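Side-chain contacts in GTP cyclohydrolase 1 type 2 homolog (Escherichia coli, Escherichia coli O157:H7, PDB 1NMO), which is of unknown function, binds two iron ions at a dinuclear site within a toroidal hexamer, and may take part in degrading radiation-damaged nucleotides: residues L9-K13 and L14-A18; W96-P99 and L100-H103; E123-P126 and L127-W130; P136-G139 and L140-A143. One frame throughout, in Å; residues are numbered along the deposited sequence.

Contact 1: L9-K13 and L14-A18; sequences LINEK and LNSAA
I10 and L14, one turn apart, form the apolar side of the contact where helix 3-13 ends. Their side chains run side by side and point the same way: methyl CG2 of I10 lies 3.8 Å from CD1 of L14. L14 places CG anti to its carbonyl carbon (chi1 -60°), which swings the branch back beside the helix, where its CG also packs 3.5 Å from I10 O.

The backbone bonds define how the helix stops. A regular helical bond, from L14 N to I10 O at 2.8 Å, is the last of its kind here, and it is nearly straight (170° at the hydrogen). Beyond it N15 takes a positive phi of 46° and the chain folds back. S16 N then reaches N11 O at 3.0 Å, five residues back, while N15 N gives a weak bond of 3.2 Å to E12 O. This nested pair is the signature of a Schellman motif.

Among the polar side chains, N11 turns its amide to the end of the helix, so that OD1 rests 3.5 Å from CB of S16; the hydrogen bond that holds this oxygen comes from NE1 of W96. K13 leads away from the contact, and its ammonium NZ forms a salt bridge with E105.

Two carbonyls of the last turn, those of I10 and N11, are thus firmly bonded by the segment that follows, and that of E12 weakly. The chemistry is that of a capped helix C-terminus, in which backbone bonds close the end and L14 carries the apolar side over to P99 and L100 of helix 98-102.

Contact 2: W96-P99 and L100-H103; sequences WHLP and LDAH. With FE (Fe (III) ion), chain H.
L100 touches W96 at the start of helix 98-102: its CB sits 3.3 Å from W96 O. Its backbone N bonds to H97 O at 2.7 Å, with the donor 36° out of the carbonyl plane.

At D101 the backbone and the side chain do different work. The N-H joins L98 O at 2.7 Å, while the side chain, with CG anti to its carbonyl carbon (chi1 -77°), carries the carboxylate to an iron ion. OD2 binds the metal at 2.4 Å and OD1 more loosely at 2.7 Å, an asymmetric chelation that sets the carboxylate plane. OD2 also passes CD2 of L98 at 3.7 Å, the two side chains meeting at a slant. A water takes another iron position, and H63 and E219 supply the remaining protein ligands. OD1 of D101 also takes a hydrogen bond from ND2 of N108, a second-shell amide that would further restrain its rotation.

A102 follows with a nearly straight bond from its N to L98 O, 2.9 Å long (173°), so that this oxygen accepts from two backbone donors. H103 closes the helix through its N, 3.1 Å from P99 O, and its ring is held by the backbone N of L106.

The helix follows strand 92-95 of the five-stranded sheet after W96 and H97. Helix 3-13 packs against W96 and H103, and the loop residue D21 binds both H97 and the N-H of L98 at the helix start.

Contact 3: E123-P126 and L127-W130; sequences EIEP and LVPW
A beta hairpin with a classic bulge joins strands 118-123 and 128-137 here, through a type I turn from E125 to V128. The evidence is the register: E123 pairs with P129 as a non-hydrogen-bonded antiparallel pair and E125 with V128 as a hydrogen-bonded one, which leaves I124 as the extra residue, so that both I124 and E125 face V128.

Two backbone bonds clamp the loop. I124 N reaches V128 O at 2.9 Å, and V128 N returns to E125 O at 2.9 Å. In the second, within the type I turn, the donor lies 50° out of the carbonyl plane.

On the side of V128, its CG2 packs 4.0 Å from CB of E125. The carboxylate of E125 continues past this contact to the hydroxyl of S181, while F178 touches both E125 and V128. L127 leaves the turn in another direction and packs on L98 and D101 of helix 98-102, bringing the hairpin tip up to the metal-binding helix.

At the bulge, I124 also meets W130, the side chains crossing at about a right angle. The indole of W130 departs with CG between its backbone N and carbonyl carbon (chi1 70°), which turns its pyrrole edge toward E123, whose carbonyl carbon lies in the ring plane. F185 also meets this ring, and helix 179-185 packs on I124 as well. The pyrrole corner does the touching within the hairpin: CD1 of W130 lies 3.7 Å from the backbone N of E123 and 3.8 Å from CG1 of I124.

Contact 4: P136-G139 and L140-A143; sequences PVPG and LELA
With chi1 -50°, V137 sets CG1 anti to its carbonyl carbon and so leaves CG2 between the backbone N and carbonyl carbon, aimed at the first turn of helix 139-150. There this methyl lies 3.6 Å from L142 N and 3.7 Å from CB of E141. E141 answers with a chi1 of -136°, off the staggered positions, and a chain extended beyond CG, so that its carboxylate folds back across the strand end.

The two oxygens divide their contacts. OE1 comes within 3.2 Å of CD of P138, a close approach to a ring carbon whose hydrogens are probably polarised by the adjoining nitrogen; OE2 rests 3.7 Å from CG1 of V137. The side chains of V137 and E141 cross at about a right angle, and an acidic group this near the helix N-terminus would probably be favoured by the helix dipole.

P138 stands at the N-cap, and the first turn is closed by its carbonyl: L142 N bonds to P138 O at 3.0 Å. The next bond, from A143 N to G139 O, is also 3.0 Å long. G139 O accepts a second hydrogen bond from the hydroxyl of Y211.

The contact marks the passage from strand 128-137 into helix 139-150. Strand 165-170 flanks the entry through V165, which touches L142; Y211 of strand 209-212 touches L142 and A143; and L140 packs on R224 of a second subunit.

Overall arrangement
Contacts 1 and 2 lie beside the five-stranded sheet and touch each other, with centres 9 Å apart, whereas contacts 3 and 4 sit at the two ends of strand 128-137 in the six-stranded sheet, 22 Å apart. Contact 2 is nearest the chain centre and alone contains a metal ligand. Contact 3 is a surface hairpin of the six-stranded sheet that nevertheless reaches the helix of contact 2, which carries the iron ligand D101. Contacts 1 and 4 are partly buried helix termini on opposite sides of the chain: one ends a helix by a backbone fold-back, the other starts one with a proline. Of the four, contact 4 is the one that meets another subunit.

Contact 1: L9-K13 and L14-A18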
loop_
_atom_site.group_PDB
_atom_site.type_symbol
_atom_site.label_atom_id
_atom_site.label_comp_id
_atom_site.label_asym_id
_atom_site.label_seq_id
_atom_site.Cartn_x
_atom_site.Cartn_y
_atom_site.Cartn_z
ATOM N N LEU A 9 37.324 -32.003 14.784
ATOM C CA LEU A 9 38.030 -30.736 14.558
ATOM C C LEU A 9 37.292 -29.498 15.151
ATOM O O LEU A 9 37.888 -28.630 15.817
ATOM C CB LEU A 9 38.240 -30.561 13.056
ATOM C CG LEU A 9 38.904 -29.217 12.778
ATOM C CD1 LEU A 9 40.385 -29.202 13.335
ATOM C CD2 LEU A 9 38.923 -28.994 11.337
ATOM N N ILE A 10 35.996 -29.403 14.880
ATOM C CA ILE A 10 35.204 -28.260 15.343
ATOM C C ILE A 10 35.030 -28.418 16.812
ATOM O O ILE A 10 35.170 -27.476 17.571
ATOM C CB ILE A 10 33.761 -28.186 14.701
ATOM C CG1 ILE A 10 33.836 -28.322 13.203
ATOM C CG2 ILE A 10 33.129 -26.846 15.001
ATOM C CD1 ILE A 10 34.977 -27.663 12.782
ATOM N N ASN A 11 34.739 -29.643 17.220
ATOM C CA ASN A 11 34.561 -29.923 18.615
ATOM C C ASN A 11 35.729 -29.407 19.424
ATOM O O ASN A 11 35.527 -28.668 20.423
ATOM C CB ASN A 11 34.433 -31.385 18.761
ATOM C CG ASN A 11 33.003 -31.822 18.896
ATOM O OD1 ASN A 11 32.051 -31.011 18.872
ATOM N ND2 ASN A 11 32.827 -33.128 19.062
ATOM N N GLU A 12 36.961 -29.767 19.050
ATOM C CA GLU A 12 38.097 -29.241 19.835
ATOM C C GLU A 12 38.273 -27.729 19.734
ATOM O O GLU A 12 38.613 -27.094 20.730
ATOM C CB GLU A 12 39.419 -29.963 19.488
ATOM C CG GLU A 12 39.505 -31.323 20.280
ATOM C CD GLU A 12 40.402 -32.365 19.581
ATOM O OE1 GLU A 12 41.230 -31.947 18.706
ATOM O OE2 GLU A 12 40.298 -33.592 19.920
ATOM N N LYS A 13 38.002 -27.152 18.566
ATOM C CA LYS A 13 38.141 -25.695 18.400
ATOM C C LYS A 13 37.122 -24.938 19.248
ATOM O O LYS A 13 37.433 -23.958 19.935
ATOM C CB LYS A 13 38.004 -25.336 16.923
ATOM C CG LYS A 13 38.070 -23.802 16.564
ATOM C CD LYS A 13 39.352 -23.076 17.038
ATOM C CE LYS A 13 39.464 -21.646 16.481
ATOM N NZ LYS A 13 40.827 -20.891 16.812
ATOM N N LEU A 14 35.896 -25.408 19.264
ATOM C CA LEU A 14 34.897 -24.718 20.052
ATOM C C LEU A 14 34.906 -25.150 21.483
ATOM O O LEU A 14 34.084 -24.680 22.261
ATOM C CB LEU A 14 33.515 -24.964 19.450
ATOM C CG LEU A 14 33.290 -24.504 18.016
ATOM C CD1 LEU A 14 31.803 -24.533 17.702
ATOM C CD2 LEU A 14 33.811 -23.104 17.808
ATOM N N ASN A 15 35.828 -26.041 21.849
ATOM C CA ASN A 15 35.852 -26.584 23.235
ATOM C C ASN A 15 34.415 -26.952 23.580
ATOM O O ASN A 15 33.889 -26.612 24.633
ATOM C CB ASN A 15 36.426 -25.537 24.198
ATOM C CG ASN A 15 37.900 -25.206 23.848
ATOM O OD1 ASN A 15 38.790 -26.095 23.917
ATOM N ND2 ASN A 15 38.162 -23.946 23.431
ATOM N N SER A 16 33.796 -27.689 22.659
ATOM C CA SER A 16 32.408 -28.083 22.792
ATOM C C SER A 16 32.082 -29.065 23.925
ATOM O O SER A 16 31.131 -28.879 24.667
ATOM C CB SER A 16 31.930 -28.647 21.456
ATOM O OG SER A 16 30.550 -29.002 21.529
ATOM N N ALA A 17 32.857 -30.126 24.044
ATOM C CA ALA A 17 32.553 -31.127 25.061
ATOM C C ALA A 17 32.266 -30.616 26.484
ATOM O O ALA A 17 31.341 -31.123 27.171
ATOM C CB ALA A 17 33.695 -32.181 25.087
ATOM N N ALA A 18 33.047 -29.612 26.915
ATOM C CA ALA A 18 32.918 -29.036 28.265
ATOM C C ALA A 18 31.615 -28.299 28.567
ATOM O O ALA A 18 31.251 -28.140 29.753
ATOM C CB ALA A 18 34.106 -28.097 28.548
#

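Contact 2: W96-P99 and L100-H103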
loop_
_atom_site.group_PDB
_atom_site.type_symbol
_atom_site.label_atom_id
_atom_site.label_comp_id
_atom_site.label_asym_id
_atom_site.label_seq_id
_atom_site.Cartn_x
_atom_site.Cartn_y
_atom_site.Cartn_z
ATOM N N TRP A 96 26.185 -26.960 16.250
ATOM C CA TRP A 96 26.845 -26.565 17.488
ATOM C C TRP A 96 26.004 -25.421 18.064
ATOM O O TRP A 96 25.927 -24.336 17.482
ATOM C CB TRP A 96 28.269 -26.079 17.264
ATOM C CG TRP A 96 29.228 -27.210 17.217
ATOM C CD1 TRP A 96 29.830 -27.806 18.279
ATOM C CD2 TRP A 96 29.601 -27.987 16.059
ATOM N NE1 TRP A 96 30.542 -28.899 17.875
ATOM C CE2 TRP A 96 30.423 -29.038 16.516
ATOM C CE3 TRP A 96 29.317 -27.886 14.672
ATOM C CZ2 TRP A 96 30.959 -29.988 15.662
ATOM C CZ3 TRP A 96 29.837 -28.817 13.815
ATOM C CH2 TRP A 96 30.661 -29.876 14.316
ATOM N N HIS A 97 25.370 -25.646 19.212
ATOM C CA HIS A 97 24.534 -24.633 19.846
ATOM C C HIS A 97 25.370 -23.751 20.815
ATOM O O HIS A 97 26.158 -22.934 20.335
ATOM C CB HIS A 97 23.351 -25.322 20.547
ATOM C CG HIS A 97 22.298 -24.388 21.059
ATOM N ND1 HIS A 97 21.856 -24.415 22.372
ATOM C CD2 HIS A 97 21.635 -23.362 20.462
ATOM C CE1 HIS A 97 20.978 -23.441 22.565
ATOM N NE2 HIS A 97 20.822 -22.788 21.424
ATOM N N LEU A 98 25.310 -23.920 22.144
ATOM C CA LEU A 98 26.037 -22.950 22.996
ATOM C C LEU A 98 27.504 -22.722 22.668
ATOM O O LEU A 98 28.016 -21.548 22.685
ATOM C CB LEU A 98 25.831 -23.275 24.494
ATOM C CG LEU A 98 24.302 -23.242 24.814
ATOM C CD1 LEU A 98 24.027 -23.579 26.293
ATOM C CD2 LEU A 98 23.713 -21.882 24.517
ATOM N N PRO A 99 28.225 -23.793 22.319
ATOM C CA PRO A 99 29.636 -23.512 22.012
ATOM C C PRO A 99 29.774 -22.469 20.917
ATOM O O PRO A 99 30.731 -21.640 20.912
ATOM C CB PRO A 99 30.195 -24.886 21.608
ATOM C CG PRO A 99 29.328 -25.848 22.449
ATOM C CD PRO A 99 27.936 -25.228 22.233
ATOM N N LEU A 100 28.830 -22.455 19.980
ATOM C CA LEU A 100 28.946 -21.461 18.869
ATOM C C LEU A 100 28.435 -20.069 19.290
ATOM O O LEU A 100 28.571 -19.101 18.556
ATOM C CB LEU A 100 28.252 -21.995 17.597
ATOM C CG LEU A 100 28.613 -21.300 16.258
ATOM C CD1 LEU A 100 30.130 -21.307 16.012
ATOM C CD2 LEU A 100 28.008 -22.186 15.161
ATOM N N ASP A 101 27.833 -19.971 20.463
ATOM C CA ASP A 101 27.450 -18.654 20.992
ATOM C C ASP A 101 28.637 -18.097 21.793
ATOM O O ASP A 101 29.067 -16.966 21.586
ATOM C CB ASP A 101 26.214 -18.745 21.941
ATOM C CG ASP A 101 24.929 -18.911 21.179
ATOM O OD1 ASP A 101 24.776 -18.161 20.187
ATOM O OD2 ASP A 101 24.093 -19.791 21.515
ATOM N N ALA A 102 29.166 -18.932 22.702
ATOM C CA ALA A 102 30.266 -18.551 23.597
ATOM C C ALA A 102 31.703 -18.401 23.065
ATOM O O ALA A 102 32.416 -17.543 23.531
ATOM C CB ALA A 102 30.275 -19.478 24.816
ATOM N N HIS A 103 32.157 -19.158 22.084
ATOM C CA HIS A 103 33.575 -18.963 21.663
ATOM C C HIS A 103 34.076 -17.489 21.548
ATOM O O HIS A 103 33.577 -16.700 20.749
ATOM C CB HIS A 103 33.833 -19.729 20.353
ATOM C CG HIS A 103 35.273 -20.015 20.107
ATOM N ND1 HIS A 103 36.034 -19.294 19.194
ATOM C CD2 HIS A 103 36.140 -20.827 20.767
ATOM C CE1 HIS A 103 37.301 -19.644 19.311
ATOM N NE2 HIS A 103 37.394 -20.571 20.261
HETATM FE FE FE H . 22.196 -18.865 20.294
HETATM O O HOH W 1 21.854 -17.713 22.341
#

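Contact 3: E123-P126 and L127-W130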
loop_
_atom_site.group_PDB
_atom_site.type_symbol
_atom_site.label_atom_id
_atom_site.label_comp_id
_atom_site.label_asym_id
_atom_site.label_seq_id
_atom_site.Cartn_x
_atom_site.Cartn_y
_atom_site.Cartn_z
ATOM N N GLU A 123 32.758 -10.508 31.173
ATOM C CA GLU A 123 31.500 -11.193 31.022
ATOM C C GLU A 123 30.800 -11.063 32.343
ATOM O O GLU A 123 31.421 -10.939 33.397
ATOM C CB GLU A 123 31.654 -12.642 30.535
ATOM C CG GLU A 123 31.985 -13.713 31.502
ATOM C CD GLU A 123 31.451 -15.072 31.020
ATOM O OE1 GLU A 123 31.679 -15.472 29.855
ATOM O OE2 GLU A 123 30.783 -15.774 31.815
ATOM N N ILE A 124 29.500 -10.936 32.274
ATOM C CA ILE A 124 28.680 -10.797 33.451
ATOM C C ILE A 124 28.279 -12.220 33.906
ATOM O O ILE A 124 28.168 -12.511 35.096
ATOM C CB ILE A 124 27.393 -9.998 33.061
ATOM C CG1 ILE A 124 27.746 -8.594 32.579
ATOM C CG2 ILE A 124 26.445 -9.933 34.227
ATOM C CD1 ILE A 124 26.493 -7.745 32.287
ATOM N N GLU A 125 28.038 -13.094 32.942
ATOM C CA GLU A 125 27.626 -14.475 33.174
ATOM C C GLU A 125 28.070 -15.202 31.915
ATOM O O GLU A 125 28.377 -14.585 30.881
ATOM C CB GLU A 125 26.131 -14.575 33.184
ATOM C CG GLU A 125 25.528 -14.268 34.498
ATOM C CD GLU A 125 23.983 -14.204 34.366
ATOM O OE1 GLU A 125 23.418 -15.050 33.661
ATOM O OE2 GLU A 125 23.335 -13.333 34.978
ATOM N N PRO A 126 28.073 -16.533 31.945
ATOM C CA PRO A 126 28.491 -17.311 30.788
ATOM C C PRO A 126 28.048 -16.845 29.348
ATOM O O PRO A 126 28.898 -16.660 28.389
ATOM C CB PRO A 126 28.000 -18.734 31.185
ATOM C CG PRO A 126 28.364 -18.807 32.641
ATOM C CD PRO A 126 27.733 -17.413 33.080
ATOM N N LEU A 127 26.770 -16.644 29.113
ATOM C CA LEU A 127 26.486 -16.230 27.739
ATOM C C LEU A 127 26.197 -14.743 27.598
ATOM O O LEU A 127 25.504 -14.336 26.630
ATOM C CB LEU A 127 25.248 -16.973 27.272
ATOM C CG LEU A 127 25.453 -18.502 27.218
ATOM C CD1 LEU A 127 24.082 -19.190 27.312
ATOM C CD2 LEU A 127 26.193 -18.877 25.861
ATOM N N VAL A 128 26.727 -13.943 28.542
ATOM C CA VAL A 128 26.457 -12.533 28.585
ATOM C C VAL A 128 27.666 -11.672 28.747
ATOM O O VAL A 128 27.997 -11.308 29.854
ATOM C CB VAL A 128 25.533 -12.221 29.779
ATOM C CG1 VAL A 128 24.988 -10.848 29.654
ATOM C CG2 VAL A 128 24.403 -13.177 29.805
ATOM N N PRO A 129 28.344 -11.300 27.654
ATOM C CA PRO A 129 29.537 -10.448 27.731
ATOM C C PRO A 129 29.124 -9.032 27.924
ATOM O O PRO A 129 27.929 -8.724 27.754
ATOM C CB PRO A 129 30.193 -10.650 26.377
ATOM C CG PRO A 129 28.993 -10.960 25.499
ATOM C CD PRO A 129 28.236 -11.944 26.342
ATOM N N TRP A 130 30.059 -8.171 28.356
ATOM C CA TRP A 130 29.723 -6.746 28.460
ATOM C C TRP A 130 30.917 -5.976 27.913
ATOM O O TRP A 130 31.989 -6.531 27.742
ATOM C CB TRP A 130 29.455 -6.280 29.902
ATOM C CG TRP A 130 30.707 -6.234 30.808
ATOM C CD1 TRP A 130 31.163 -7.237 31.637
ATOM C CD2 TRP A 130 31.613 -5.127 30.988
ATOM N NE1 TRP A 130 32.290 -6.822 32.313
ATOM C CE2 TRP A 130 32.580 -5.529 31.944
ATOM C CE3 TRP A 130 31.700 -3.824 30.440
ATOM C CZ2 TRP A 130 33.619 -4.674 32.380
ATOM C CZ3 TRP A 130 32.779 -2.948 30.899
ATOM C CH2 TRP A 130 33.688 -3.390 31.846
#

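Contact 4: P136-G139 and L140-A143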
loop_
_atom_site.group_PDB
_atom_site.type_symbol
_atom_site.label_atom_id
_atom_site.label_comp_id
_atom_site.label_asym_id
_atom_site.label_seq_id
_atom_site.Cartn_x
_atom_site.Cartn_y
_atom_site.Cartn_z
ATOM N N PRO A 136 30.538 6.016 21.833
ATOM C CA PRO A 136 29.237 6.161 22.534
ATOM C C PRO A 136 28.356 7.049 21.751
ATOM O O PRO A 136 28.894 7.935 21.154
ATOM C CB PRO A 136 29.601 6.788 23.868
ATOM C CG PRO A 136 31.124 6.453 24.052
ATOM C CD PRO A 136 31.630 6.656 22.604
ATOM N N VAL A 137 27.033 6.779 21.729
ATOM C CA VAL A 137 26.011 7.572 21.065
ATOM C C VAL A 137 24.663 7.457 21.830
ATOM O O VAL A 137 24.531 6.634 22.719
ATOM C CB VAL A 137 25.819 7.111 19.650
ATOM C CG1 VAL A 137 27.158 7.029 19.020
ATOM C CG2 VAL A 137 25.079 5.758 19.614
ATOM N N PRO A 138 23.671 8.337 21.540
ATOM C CA PRO A 138 22.405 8.192 22.286
ATOM C C PRO A 138 21.642 6.945 21.782
ATOM O O PRO A 138 21.969 6.368 20.735
ATOM C CB PRO A 138 21.654 9.483 21.959
ATOM C CG PRO A 138 22.785 10.465 21.528
ATOM C CD PRO A 138 23.656 9.551 20.690
ATOM N N GLY A 139 20.583 6.551 22.494
ATOM C CA GLY A 139 19.859 5.356 22.121
ATOM C C GLY A 139 19.260 5.273 20.748
ATOM O O GLY A 139 19.262 4.195 20.158
ATOM N N LEU A 140 18.749 6.387 20.220
ATOM C CA LEU A 140 18.096 6.384 18.899
ATOM C C LEU A 140 19.139 6.079 17.835
ATOM O O LEU A 140 18.961 5.243 16.912
ATOM C CB LEU A 140 17.451 7.749 18.667
ATOM C CG LEU A 140 17.242 8.209 17.208
ATOM C CD1 LEU A 140 16.169 7.316 16.583
ATOM C CD2 LEU A 140 16.740 9.724 17.147
ATOM N N GLU A 141 20.263 6.747 17.994
ATOM C CA GLU A 141 21.411 6.566 17.097
ATOM C C GLU A 141 21.898 5.112 17.166
ATOM O O GLU A 141 22.271 4.514 16.137
ATOM C CB GLU A 141 22.546 7.495 17.540
ATOM C CG GLU A 141 23.191 8.179 16.345
ATOM C CD GLU A 141 24.413 9.049 16.734
ATOM O OE1 GLU A 141 24.222 10.020 17.552
ATOM O OE2 GLU A 141 25.536 8.751 16.197
ATOM N N LEU A 142 21.911 4.532 18.354
ATOM C CA LEU A 142 22.364 3.155 18.437
ATOM C C LEU A 142 21.366 2.286 17.648
ATOM O O LEU A 142 21.744 1.337 16.995
ATOM C CB LEU A 142 22.446 2.690 19.907
ATOM C CG LEU A 142 23.002 1.268 20.035
ATOM C CD1 LEU A 142 24.271 1.178 19.203
ATOM C CD2 LEU A 142 23.297 0.913 21.511
ATOM N N ALA A 143 20.089 2.624 17.696
ATOM C CA ALA A 143 19.050 1.857 16.991
ATOM C C ALA A 143 19.287 1.891 15.528
ATOM O O ALA A 143 19.260 0.861 14.842
ATOM C CB ALA A 143 17.701 2.430 17.267
#